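Local coordinates for protein putative acetyl xylan esterase (Cellvibrio japonicus, PDB 2W9X) that removes acetyl groups from the plant cell wall polysaccharides xylan and glucomannan, with a large preference for glucomannan, at residues Y50-V55 and K213-L218; S198-V203 and G208-K213; I240-G245 and V274-Q279; N247-A252 and E263-D268. All blocks are in the same frame, centred on the assembly; numbering follows the deposited sequence.

In the fold
Interactions 1, 3 and 4 are buried, 1 nearest the chain centre and 4 farthest out; 1 and 3 rest on apolar side chains, and 4 adds an oblique Phe-His pair. Interaction 1 joins the N-terminal β-rich part to the esterase part, whereas interactions 2, 3 and 4 lie within the SGNH-type α/β esterase part. Lys213 belongs to interactions 1 and 2, and its loop runs straight into helix 215-218. Helix 262-283 serves interaction 3 at the middle strand of the parallel sheet and interaction 4 nearer its start. Interaction 2 is partly buried and the most polar, with hydroxyls, water and a glycerol. It touches interaction 4, and between them they hold Gly199 and Asn247, both probable transition-state stabilisers.

Interaction 1. Residues Y50-V55 and K213-L218; sequences YSWPAV and KSLLSL
Trp52 and Leu218 mark the closest backbone approach, yet their CA atoms remain 10.3 Å apart, and no hydrogen bond joins 50-55 to 213-218. The indole spans that gap almost alone. With CG anti to the carbonyl carbon (chi1 -71°), the ring extends toward the short helix and presents the edge of its six-membered part. There CZ2 of Trp52 lies 3.4 Å from the backbone O of Leu218, close to the ring plane, so an aromatic C-H edge faces a carbonyl oxygen. Beside it, CH2 of Trp52 packs at 4.1 Å on CB of Leu218. The far corner, CZ3 of Trp52, is 4.5 Å from CD2 of Leu215, a looser touch again near the plane of the indole.

The helix receiving this edge begins at Ser214, its N-cap: Ser214 OG accepts a weak bond from Ser217 N at 3.3 Å. In return, Ser217 OG donates to Ser214 O at 3.0 Å.

The polar corner of the indole is held separately, Trp52 NE1 bonding to Tyr221 O just beyond the helix, and Arg35 makes a cation-pi contact with the ring. Trp52 also touches Asn195 on strand 191-196, an outer strand of the parallel sheet. The loop between strands 47-50 and 56-62 thus sets one tryptophan against both helix 215-218 and strand 191-196, joining the N-terminal β-rich part to the esterase part.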
loop_
_atom_site.group_PDB
_atom_site.type_symbol
_atom_site.label_atom_id
_atom_site.label_comp_id
_atom_site.label_asym_id
_atom_site.label_seq_id
_atom_site.Cartn_x
_atom_site.Cartn_y
_atom_site.Cartn_z
ATOM N N TYR B 50 -12.677 10.050 30.401
ATOM C CA TYR B 50 -11.894 9.364 29.352
ATOM C C TYR B 50 -11.268 8.058 29.856
ATOM O O TYR B 50 -11.083 7.880 31.055
ATOM C CB TYR B 50 -10.791 10.297 28.825
ATOM C CG TYR B 50 -10.148 11.061 29.942
ATOM C CD1 TYR B 50 -10.665 12.306 30.353
ATOM C CD2 TYR B 50 -9.072 10.513 30.651
ATOM C CE1 TYR B 50 -10.090 12.998 31.421
ATOM C CE2 TYR B 50 -8.496 11.187 31.710
ATOM C CZ TYR B 50 -9.010 12.425 32.094
ATOM O OH TYR B 50 -8.435 13.085 33.143
ATOM N N SER B 51 -10.929 7.149 28.938
ATOM C CA SER B 51 -10.202 5.915 29.304
ATOM C C SER B 51 -9.239 5.404 28.228
ATOM O O SER B 51 -8.234 4.747 28.548
ATOM C CB SER B 51 -11.163 4.801 29.718
ATOM O OG SER B 51 -12.081 4.548 28.679
ATOM N N TRP B 52 -9.537 5.699 26.960
ATOM C CA TRP B 52 -8.641 5.338 25.861
ATOM C C TRP B 52 -7.320 6.119 26.021
ATOM O O TRP B 52 -7.305 7.195 26.629
ATOM C CB TRP B 52 -9.286 5.612 24.498
ATOM C CG TRP B 52 -10.409 4.673 24.118
ATOM C CD1 TRP B 52 -11.739 4.932 24.202
ATOM C CD2 TRP B 52 -10.296 3.333 23.587
ATOM N NE1 TRP B 52 -12.471 3.847 23.765
ATOM C CE2 TRP B 52 -11.613 2.852 23.383
ATOM C CE3 TRP B 52 -9.217 2.493 23.275
ATOM C CZ2 TRP B 52 -11.886 1.569 22.869
ATOM C CZ3 TRP B 52 -9.488 1.208 22.760
ATOM C CH2 TRP B 52 -10.818 0.765 22.559
ATOM N N PRO B 53 -6.201 5.569 25.504
ATOM C CA PRO B 53 -4.922 6.251 25.754
ATOM C C PRO B 53 -4.791 7.633 25.081
ATOM O O PRO B 53 -5.546 7.944 24.154
ATOM C CB PRO B 53 -3.867 5.286 25.183
ATOM C CG PRO B 53 -4.584 4.082 24.669
ATOM C CD PRO B 53 -6.066 4.336 24.705
ATOM N N ALA B 54 -3.839 8.440 25.567
ATOM C CA ALA B 54 -3.304 9.611 24.847
ATOM C C ALA B 54 -4.270 10.787 24.612
ATOM O O ALA B 54 -4.023 11.643 23.747
ATOM C CB ALA B 54 -2.631 9.174 23.523
ATOM N N VAL B 55 -5.355 10.816 25.388
ATOM C CA VAL B 55 -6.319 11.907 25.395
ATOM C C VAL B 55 -5.606 13.229 25.731
ATOM O O VAL B 55 -4.610 13.232 26.463
ATOM C CB VAL B 55 -7.490 11.591 26.398
ATOM C CG1 VAL B 55 -8.266 12.819 26.766
ATOM C CG2 VAL B 55 -8.420 10.536 25.808
ATOM N N LYS B 213 -13.852 -11.303 24.353
ATOM C CA LYS B 213 -13.520 -9.982 23.846
ATOM C C LYS B 213 -12.454 -10.019 22.741
ATOM O O LYS B 213 -11.821 -11.053 22.494
ATOM C CB LYS B 213 -12.974 -9.110 24.989
ATOM C CG LYS B 213 -13.983 -8.751 26.053
ATOM C CD LYS B 213 -13.340 -7.997 27.191
ATOM C CE LYS B 213 -14.390 -7.666 28.243
ATOM N NZ LYS B 213 -13.748 -7.113 29.463
ATOM N N SER B 214 -12.284 -8.860 22.102
ATOM C CA SER B 214 -11.194 -8.547 21.182
ATOM C C SER B 214 -11.105 -7.016 21.144
ATOM O O SER B 214 -11.939 -6.327 21.732
ATOM C CB SER B 214 -11.501 -9.089 19.781
ATOM O OG SER B 214 -12.625 -8.415 19.248
ATOM N N LEU B 215 -10.120 -6.474 20.441
ATOM C CA LEU B 215 -10.065 -5.021 20.243
ATOM C C LEU B 215 -11.331 -4.536 19.544
ATOM O O LEU B 215 -11.892 -3.502 19.907
ATOM C CB LEU B 215 -8.817 -4.604 19.443
ATOM C CG LEU B 215 -8.314 -3.161 19.563
ATOM C CD1 LEU B 215 -9.158 -2.138 18.796
ATOM C CD2 LEU B 215 -8.199 -2.739 21.051
ATOM N N LEU B 216 -11.765 -5.294 18.540
ATOM C CA LEU B 216 -12.948 -4.988 17.745
ATOM C C LEU B 216 -14.240 -4.817 18.587
ATOM O O LEU B 216 -15.062 -3.963 18.276
ATOM C CB LEU B 216 -13.130 -6.046 16.632
ATOM C CG LEU B 216 -12.347 -5.803 15.315
ATOM C CD1 LEU B 216 -11.109 -5.041 15.479
ATOM C CD2 LEU B 216 -12.099 -7.060 14.492
ATOM N N SER B 217 -14.392 -5.601 19.652
ATOM C CA SER B 217 -15.598 -5.521 20.492
ATOM C C SER B 217 -15.535 -4.332 21.457
ATOM O O SER B 217 -16.558 -3.813 21.872
ATOM C CB SER B 217 -15.840 -6.834 21.254
ATOM O OG SER B 217 -14.835 -7.030 22.229
ATOM N N LEU B 218 -14.319 -3.897 21.781
ATOM C CA LEU B 218 -14.101 -2.736 22.634
ATOM C C LEU B 218 -14.234 -1.458 21.835
ATOM O O LEU B 218 -14.637 -0.422 22.364
ATOM C CB LEU B 218 -12.696 -2.777 23.233
ATOM C CG LEU B 218 -12.374 -3.928 24.195
ATOM C CD1 LEU B 218 -10.868 -4.015 24.351
ATOM C CD2 LEU B 218 -13.035 -3.710 25.536
#

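Interaction 2. Residues S198-V203 and G208-K213. With GOL (glycerol), chain G.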
loop_
_atom_site.group_PDB
_atom_site.type_symbol
_atom_site.label_atom_id
_atom_site.label_comp_id
_atom_site.label_asym_id
_atom_site.label_seq_id
_atom_site.Cartn_x
_atom_site.Cartn_y
_atom_site.Cartn_z
ATOM N N SER B 198 -3.858 -2.722 25.435
ATOM C CA SER B 198 -2.792 -3.721 25.482
ATOM C C SER B 198 -3.297 -5.157 25.575
ATOM O O SER B 198 -4.198 -5.448 26.351
ATOM C CB SER B 198 -1.834 -3.448 26.657
ATOM O OG SER B 198 -1.150 -2.222 26.497
ATOM N N GLY B 199 -2.685 -6.049 24.796
ATOM C CA GLY B 199 -3.013 -7.476 24.842
ATOM C C GLY B 199 -4.069 -7.924 23.841
ATOM O O GLY B 199 -4.304 -9.129 23.678
ATOM N N PHE B 200 -4.687 -6.973 23.144
ATOM C CA PHE B 200 -5.873 -7.297 22.329
ATOM C C PHE B 200 -5.533 -7.538 20.850
ATOM O O PHE B 200 -4.556 -6.993 20.322
ATOM C CB PHE B 200 -6.998 -6.247 22.493
ATOM C CG PHE B 200 -7.727 -6.328 23.826
ATOM C CD1 PHE B 200 -8.793 -7.208 24.003
ATOM C CD2 PHE B 200 -7.330 -5.517 24.911
ATOM C CE1 PHE B 200 -9.464 -7.298 25.239
ATOM C CE2 PHE B 200 -7.980 -5.591 26.140
ATOM C CZ PHE B 200 -9.060 -6.481 26.309
ATOM N N GLY B 201 -6.346 -8.372 20.201
ATOM C CA GLY B 201 -6.161 -8.698 18.785
ATOM C C GLY B 201 -7.424 -8.454 17.971
ATOM O O GLY B 201 -8.412 -7.943 18.491
ATOM N N ILE B 202 -7.376 -8.798 16.685
ATOM C CA ILE B 202 -8.579 -8.819 15.809
ATOM C C ILE B 202 -9.674 -9.765 16.315
ATOM O O ILE B 202 -10.846 -9.366 16.430
ATOM C CB ILE B 202 -8.195 -9.185 14.334
ATOM C CG1 ILE B 202 -7.316 -8.090 13.721
ATOM C CG2 ILE B 202 -9.435 -9.498 13.458
ATOM C CD1 ILE B 202 -7.963 -6.723 13.603
ATOM N N VAL B 203 -9.306 -11.021 16.597
ATOM C CA VAL B 203 -10.262 -12.014 17.120
ATOM C C VAL B 203 -9.724 -12.694 18.370
ATOM O O VAL B 203 -10.499 -13.154 19.220
ATOM C CB VAL B 203 -10.643 -13.141 16.077
ATOM C CG1 VAL B 203 -11.502 -12.583 14.929
ATOM C CG2 VAL B 203 -9.405 -13.882 15.547
ATOM N N GLY B 208 -4.780 -16.213 24.162
ATOM C CA GLY B 208 -6.201 -16.555 24.296
ATOM C C GLY B 208 -6.916 -15.941 25.492
ATOM O O GLY B 208 -8.003 -16.389 25.846
ATOM N N THR B 209 -6.321 -14.919 26.112
ATOM C CA THR B 209 -6.952 -14.214 27.237
ATOM C C THR B 209 -8.188 -13.437 26.778
ATOM O O THR B 209 -8.348 -13.178 25.576
ATOM C CB THR B 209 -5.977 -13.247 27.934
ATOM O OG1 THR B 209 -5.414 -12.356 26.964
ATOM C CG2 THR B 209 -4.859 -14.010 28.660
ATOM N N SER B 210 -9.057 -13.087 27.733
ATOM C CA SER B 210 -10.350 -12.440 27.451
ATOM C C SER B 210 -11.062 -12.988 26.207
ATOM O O SER B 210 -11.373 -12.211 25.290
ATOM C CB SER B 210 -10.197 -10.919 27.318
ATOM O OG SER B 210 -9.670 -10.354 28.496
ATOM N N PRO B 211 -11.341 -14.314 26.179
ATOM C CA PRO B 211 -11.902 -14.961 24.979
ATOM C C PRO B 211 -13.288 -14.423 24.603
ATOM O O PRO B 211 -13.754 -14.659 23.485
ATOM C CB PRO B 211 -12.006 -16.435 25.391
ATOM C CG PRO B 211 -12.106 -16.408 26.896
ATOM C CD PRO B 211 -11.192 -15.274 27.290
ATOM N N ASP B 212 -13.917 -13.705 25.537
ATOM C CA ASP B 212 -15.218 -13.058 25.327
ATOM C C ASP B 212 -15.096 -11.698 24.635
ATOM O O ASP B 212 -16.106 -11.042 24.349
ATOM C CB ASP B 212 -15.975 -12.917 26.667
ATOM C CG ASP B 212 -15.232 -12.033 27.703
ATOM O OD1 ASP B 212 -13.979 -12.115 27.845
ATOM O OD2 ASP B 212 -15.935 -11.269 28.413
ATOM N N LYS B 213 -13.852 -11.303 24.353
ATOM C CA LYS B 213 -13.520 -9.982 23.846
ATOM C C LYS B 213 -12.454 -10.019 22.741
ATOM O O LYS B 213 -11.821 -11.053 22.494
ATOM C CB LYS B 213 -12.974 -9.110 24.989
ATOM C CG LYS B 213 -13.983 -8.751 26.053
ATOM C CD LYS B 213 -13.340 -7.997 27.191
ATOM C CE LYS B 213 -14.390 -7.666 28.243
ATOM N NZ LYS B 213 -13.748 -7.113 29.463
HETATM C C1 GOL G . -6.540 -7.342 28.774
HETATM O O1 GOL G . -6.640 -7.277 30.178
HETATM C C2 GOL G . -6.259 -8.791 28.370
HETATM O O2 GOL G . -7.223 -9.714 28.825
HETATM C C3 GOL G . -6.104 -8.951 26.870
HETATM O O3 GOL G . -4.981 -9.781 26.766
HETATM O O HOH W 1 -10.926 -13.573 21.857
#
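Phe200 and Lys213 meet in the long loop between strand 191-196 and helix 215-218, which carries Gly199, by similarity one of the transition-state stabilisers. CE1 of Phe200 packs at 4.0 Å against CB of Lys213, which comes in at the ring edge; beyond CG the lysine runs extended. CB of Ser210 approaches the same CE1 at 4.2 Å. A type I turn from Ser210 to Lys213 folds the second segment back here. One water lies 2.7 Å from both Val203 O and Lys213 O, but its two protons must serve further acceptors too, so both bonds need not hold at once.

A glycerol, probably from the crystallisation liquor, lies between the segments. Its C3 sits over the centre of one Phe200 face, 3.8 Å above the plane. The single proton of its O3 can serve Thr209 OG1 at 2.6 Å or the longer Gly199 O at 3.2 Å. Its O2 shares a 2.6 Å hydrogen bond with Ser210 OG.

An aromatic face against the carbon chain, with the Thr209 and Ser210 hydroxyls at O3 and O2, suits a polyol. The Phe200 side chain is about 8 Å from that of the probable nucleophile Ser151, consistent with a sugar site.

Interaction 3. Residues I240-G245 and V274-Q279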
loop_
_atom_site.group_PDB
_atom_site.type_symbol
_atom_site.label_atom_id
_atom_site.label_comp_id
_atom_site.label_asym_id
_atom_site.label_seq_id
_atom_site.Cartn_x
_atom_site.Cartn_y
_atom_site.Cartn_z
ATOM N N ILE B 240 -6.268 6.255 8.801
ATOM C CA ILE B 240 -6.468 5.306 9.895
ATOM C C ILE B 240 -5.384 4.216 9.868
ATOM O O ILE B 240 -5.257 3.482 8.879
ATOM C CB ILE B 240 -7.881 4.668 9.867
ATOM C CG1 ILE B 240 -8.964 5.758 9.886
ATOM C CG2 ILE B 240 -8.029 3.695 11.031
ATOM C CD1 ILE B 240 -10.440 5.246 9.761
ATOM N N VAL B 241 -4.614 4.130 10.950
ATOM C CA VAL B 241 -3.506 3.189 11.049
ATOM C C VAL B 241 -3.897 2.114 12.052
ATOM O O VAL B 241 -4.129 2.399 13.236
ATOM C CB VAL B 241 -2.186 3.891 11.480
ATOM C CG1 VAL B 241 -1.009 2.882 11.559
ATOM C CG2 VAL B 241 -1.861 5.026 10.516
ATOM N N ILE B 242 -3.982 0.885 11.569
ATOM C CA ILE B 242 -4.396 -0.234 12.405
ATOM C C ILE B 242 -3.209 -1.180 12.561
ATOM O O ILE B 242 -2.651 -1.651 11.580
ATOM C CB ILE B 242 -5.624 -0.995 11.824
ATOM C CG1 ILE B 242 -6.729 -0.002 11.429
ATOM C CG2 ILE B 242 -6.118 -2.057 12.860
ATOM C CD1 ILE B 242 -7.929 -0.615 10.644
ATOM N N GLY B 243 -2.827 -1.448 13.797
ATOM C CA GLY B 243 -1.740 -2.403 14.075
ATOM C C GLY B 243 -2.295 -3.464 15.009
ATOM O O GLY B 243 -2.291 -3.265 16.219
ATOM N N LEU B 244 -2.774 -4.581 14.451
ATOM C CA LEU B 244 -3.376 -5.658 15.243
ATOM C C LEU B 244 -3.051 -7.008 14.601
ATOM O O LEU B 244 -3.044 -7.129 13.368
ATOM C CB LEU B 244 -4.916 -5.462 15.340
ATOM C CG LEU B 244 -5.484 -4.323 16.215
ATOM C CD1 LEU B 244 -7.021 -4.110 16.003
ATOM C CD2 LEU B 244 -5.186 -4.598 17.699
ATOM N N GLY B 245 -2.815 -8.024 15.421
ATOM C CA GLY B 245 -2.449 -9.344 14.916
ATOM C C GLY B 245 -1.303 -10.001 15.681
ATOM O O GLY B 245 -1.165 -11.225 15.655
ATOM N N VAL B 274 -11.165 -7.856 7.606
ATOM C CA VAL B 274 -11.793 -7.317 6.389
ATOM C C VAL B 274 -13.113 -6.646 6.755
ATOM O O VAL B 274 -13.391 -5.517 6.323
ATOM C CB VAL B 274 -11.988 -8.401 5.280
ATOM C CG1 VAL B 274 -12.848 -7.877 4.114
ATOM C CG2 VAL B 274 -10.622 -8.880 4.756
ATOM N N LYS B 275 -13.908 -7.331 7.579
ATOM C CA LYS B 275 -15.222 -6.818 8.005
ATOM C C LYS B 275 -15.070 -5.462 8.696
ATOM O O LYS B 275 -15.827 -4.515 8.421
ATOM C CB LYS B 275 -15.888 -7.818 8.956
ATOM C CG LYS B 275 -17.382 -7.612 9.199
ATOM C CD LYS B 275 -17.764 -8.218 10.543
ATOM C CE LYS B 275 -19.256 -8.388 10.694
ATOM N NZ LYS B 275 -19.541 -8.946 12.047
ATOM N N PHE B 276 -14.080 -5.374 9.581
ATOM C CA PHE B 276 -13.821 -4.155 10.368
ATOM C C PHE B 276 -13.490 -2.929 9.513
ATOM O O PHE B 276 -14.070 -1.856 9.687
ATOM C CB PHE B 276 -12.683 -4.413 11.364
ATOM C CG PHE B 276 -12.405 -3.248 12.297
ATOM C CD1 PHE B 276 -13.447 -2.642 13.021
ATOM C CD2 PHE B 276 -11.110 -2.772 12.462
ATOM C CE1 PHE B 276 -13.187 -1.573 13.889
ATOM C CE2 PHE B 276 -10.837 -1.702 13.331
ATOM C CZ PHE B 276 -11.877 -1.110 14.044
ATOM N N VAL B 277 -12.541 -3.099 8.600
ATOM C CA VAL B 277 -12.111 -2.020 7.724
ATOM C C VAL B 277 -13.282 -1.555 6.850
ATOM O O VAL B 277 -13.488 -0.347 6.684
ATOM C CB VAL B 277 -10.891 -2.437 6.867
ATOM C CG1 VAL B 277 -10.607 -1.402 5.766
ATOM C CG2 VAL B 277 -9.632 -2.672 7.766
ATOM N N LYS B 278 -14.046 -2.507 6.302
ATOM C CA LYS B 278 -15.282 -2.171 5.563
ATOM C C LYS B 278 -16.268 -1.346 6.384
ATOM O O LYS B 278 -16.824 -0.381 5.874
ATOM C CB LYS B 278 -15.990 -3.418 5.020
ATOM C CG LYS B 278 -15.223 -4.168 3.935
ATOM C CD LYS B 278 -16.084 -5.350 3.521
ATOM C CE LYS B 278 -15.357 -6.263 2.577
ATOM N NZ LYS B 278 -16.239 -7.412 2.201
ATOM N N GLN B 279 -16.467 -1.704 7.650
ATOM C CA GLN B 279 -17.377 -0.949 8.512
ATOM C C GLN B 279 -16.857 0.471 8.711
ATOM O O GLN B 279 -17.615 1.430 8.603
ATOM C CB GLN B 279 -17.557 -1.621 9.874
ATOM C CG GLN B 279 -18.077 -3.059 9.837
ATOM C CD GLN B 279 -18.134 -3.722 11.229
ATOM O OE1 GLN B 279 -17.188 -3.619 12.027
ATOM N NE2 GLN B 279 -19.237 -4.417 11.511
#
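Ile242 meets Phe276 and Val277 through one methyl, and the contact is wholly apolar. Ile242, whose CB is directed toward helix 262-283, touches with CD1, which fits between two consecutive helix residues: it is 3.9 Å from CG2 of Val277 and 4.1 Å from CE2 of Phe276. Phe276 holds its CG anti to the backbone N (chi1 -176°), which carries the ring out toward the sheet, and the methyl approaches that ring at a slant. The nearest CA atoms, those of Ile242 and Val277, are 9.2 Å apart, an interval bridged by side chains alone.

Aromatic and polar partners lie around this patch. The Phe276 ring also packs edge-to-face with Tyr219, and Tyr269 OH, about two turns before Phe276 on the same helix, bonds to Leu244 O just after the strand.

This is sheet-to-helix packing in a parallel α/β fold of the SGNH hydrolase type. Strand 239-243 is the middle one of five, between 144-149 and 288-294, and helix 262-283 makes the β-α-β crossover from it to 288-294. Phe276 reaches Ile148 on one neighbouring strand and Val277 reaches Phe289 on the other, while Leu312 of helix 300-314 packs against Val277 from the next helix along.

Interaction 4. Residues N247-A252 and E263-D268; sequences NDFSTA and EALHAD
Phe249 meets Leu265 and His266 where the segment that starts with the Asn and Asp of the GxND motif of SGNH hydrolases packs on the early turns of helix 262-283. Asn247 of that motif is, by similarity, a transition-state stabiliser, and Asp248 and Phe249 follow it on the short helix 246-249.

The apolar part belongs to Leu265. Its CG lies anti to the backbone N (chi1 180°); with its CB toward the short helix, CG and CD2 do the touching. CG of Leu265 comes within 3.8 Å of CE1 of Phe249, and the two side chains run antiparallel alongside one another.

The aromatic part is an oblique pairing of Phe249 with His266, centroids 5.5 Å apart and planes at 56°. CE1 of Phe249 lies in the plane of the imidazole, off its edge, 3.5 Å from CD2 of His266. The histidine is further fixed through NE2, hydrogen-bonded to Glu300 OE2 on helix 300-314. CB of Asp248 sits 3.8 Å above the centre of one Phe249 face, and Tyr269 packs edge-to-face with the same ring.

The carboxylate of Asp248 has its partners on the loop of interaction 2 and not on helix 262-283: OD2 bonds to Ile202 N and OD1 to the backbone N of both Val203 and Arg204, three N-H groups that probably favour the charged form of this buried acid and tie the Gly199 loop to the Asn247 helix. On the backbone side, the O of Asp248 has the methyl CD2 of Leu265 against it at 3.5 Å.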
loop_
_atom_site.group_PDB
_atom_site.type_symbol
_atom_site.label_atom_id
_atom_site.label_comp_id
_atom_site.label_asym_id
_atom_site.label_seq_id
_atom_site.Cartn_x
_atom_site.Cartn_y
_atom_site.Cartn_z
ATOM N N ASN B 247 -1.109 -10.139 18.910
ATOM C CA ASN B 247 -1.760 -10.917 19.947
ATOM C C ASN B 247 -2.569 -12.091 19.404
ATOM O O ASN B 247 -2.653 -13.132 20.063
ATOM C CB ASN B 247 -2.592 -10.027 20.850
ATOM C CG ASN B 247 -1.725 -9.083 21.646
ATOM O OD1 ASN B 247 -1.942 -7.876 21.642
ATOM N ND2 ASN B 247 -0.709 -9.630 22.302
ATOM N N ASP B 248 -3.122 -11.957 18.202
ATOM C CA ASP B 248 -3.770 -13.127 17.569
ATOM C C ASP B 248 -2.782 -14.265 17.385
ATOM O O ASP B 248 -3.135 -15.421 17.605
ATOM C CB ASP B 248 -4.412 -12.781 16.213
ATOM C CG ASP B 248 -5.480 -11.736 16.343
ATOM O OD1 ASP B 248 -6.669 -12.118 16.385
ATOM O OD2 ASP B 248 -5.119 -10.533 16.438
ATOM N N PHE B 249 -1.542 -13.933 16.991
ATOM C CA PHE B 249 -0.628 -14.966 16.466
ATOM C C PHE B 249 0.659 -15.240 17.251
ATOM O O PHE B 249 1.373 -16.177 16.923
ATOM C CB PHE B 249 -0.287 -14.719 14.981
ATOM C CG PHE B 249 -1.493 -14.647 14.085
ATOM C CD1 PHE B 249 -2.312 -15.757 13.899
ATOM C CD2 PHE B 249 -1.809 -13.468 13.433
ATOM C CE1 PHE B 249 -3.431 -15.689 13.067
ATOM C CE2 PHE B 249 -2.929 -13.388 12.610
ATOM C CZ PHE B 249 -3.728 -14.504 12.418
ATOM N N SER B 250 0.939 -14.479 18.302
ATOM C CA SER B 250 2.235 -14.603 18.952
ATOM C C SER B 250 2.428 -15.901 19.756
ATOM O O SER B 250 3.544 -16.210 20.193
ATOM C CB SER B 250 2.487 -13.394 19.858
ATOM O OG SER B 250 1.557 -13.379 20.913
ATOM N N THR B 251 1.337 -16.643 19.962
ATOM C CA THR B 251 1.341 -17.848 20.783
ATOM C C THR B 251 0.563 -18.950 20.090
ATOM O O THR B 251 -0.289 -18.699 19.224
ATOM C CB THR B 251 0.699 -17.638 22.191
ATOM O OG1 THR B 251 -0.648 -17.184 22.040
ATOM C CG2 THR B 251 1.486 -16.647 23.050
ATOM N N ALA B 252 0.867 -20.176 20.491
ATOM C CA ALA B 252 0.149 -21.361 20.065
ATOM C C ALA B 252 -1.239 -21.393 20.703
ATOM O O ALA B 252 -1.438 -20.880 21.800
ATOM C CB ALA B 252 0.941 -22.600 20.488
ATOM N N GLU B 263 -5.363 -22.997 10.876
ATOM C CA GLU B 263 -6.047 -22.525 9.668
ATOM C C GLU B 263 -7.352 -21.835 10.060
ATOM O O GLU B 263 -7.709 -20.816 9.475
ATOM C CB GLU B 263 -6.303 -23.678 8.680
ATOM C CG GLU B 263 -5.039 -24.274 8.049
ATOM C CD GLU B 263 -4.084 -24.930 9.062
ATOM O OE1 GLU B 263 -4.557 -25.658 9.974
ATOM O OE2 GLU B 263 -2.848 -24.707 8.934
ATOM N N ALA B 264 -8.048 -22.383 11.069
ATOM C CA ALA B 264 -9.293 -21.780 11.572
ATOM C C ALA B 264 -9.084 -20.369 12.097
ATOM O O ALA B 264 -9.901 -19.478 11.846
ATOM C CB ALA B 264 -9.944 -22.655 12.651
ATOM N N LEU B 265 -7.993 -20.186 12.842
ATOM C CA LEU B 265 -7.628 -18.896 13.385
ATOM C C LEU B 265 -7.321 -17.895 12.262
ATOM O O LEU B 265 -7.814 -16.760 12.286
ATOM C CB LEU B 265 -6.435 -19.057 14.344
ATOM C CG LEU B 265 -5.873 -17.796 15.039
ATOM C CD1 LEU B 265 -6.916 -17.109 15.927
ATOM C CD2 LEU B 265 -4.614 -18.121 15.850
ATOM N N HIS B 266 -6.501 -18.310 11.291
ATOM C CA HIS B 266 -6.209 -17.484 10.103
ATOM C C HIS B 266 -7.469 -17.030 9.399
ATOM O O HIS B 266 -7.616 -15.844 9.090
ATOM C CB HIS B 266 -5.335 -18.220 9.072
ATOM C CG HIS B 266 -3.969 -18.585 9.575
ATOM N ND1 HIS B 266 -3.235 -19.619 9.034
ATOM C CD2 HIS B 266 -3.209 -18.061 10.567
ATOM C CE1 HIS B 266 -2.084 -19.721 9.679
ATOM N NE2 HIS B 266 -2.041 -18.780 10.605
ATOM N N ALA B 267 -8.367 -17.979 9.132
ATOM C CA ALA B 267 -9.605 -17.698 8.421
ATOM C C ALA B 267 -10.452 -16.667 9.184
ATOM O O ALA B 267 -10.934 -15.688 8.615
ATOM C CB ALA B 267 -10.386 -18.993 8.199
ATOM N N ASP B 268 -10.598 -16.885 10.486
ATOM C CA ASP B 268 -11.425 -16.027 11.328
ATOM C C ASP B 268 -10.807 -14.631 11.502
ATOM O O ASP B 268 -11.528 -13.628 11.465
ATOM C CB ASP B 268 -11.652 -16.708 12.681
ATOM C CG ASP B 268 -12.720 -16.028 13.520
ATOM O OD1 ASP B 268 -13.723 -15.551 12.953
ATOM O OD2 ASP B 268 -12.572 -15.999 14.760
#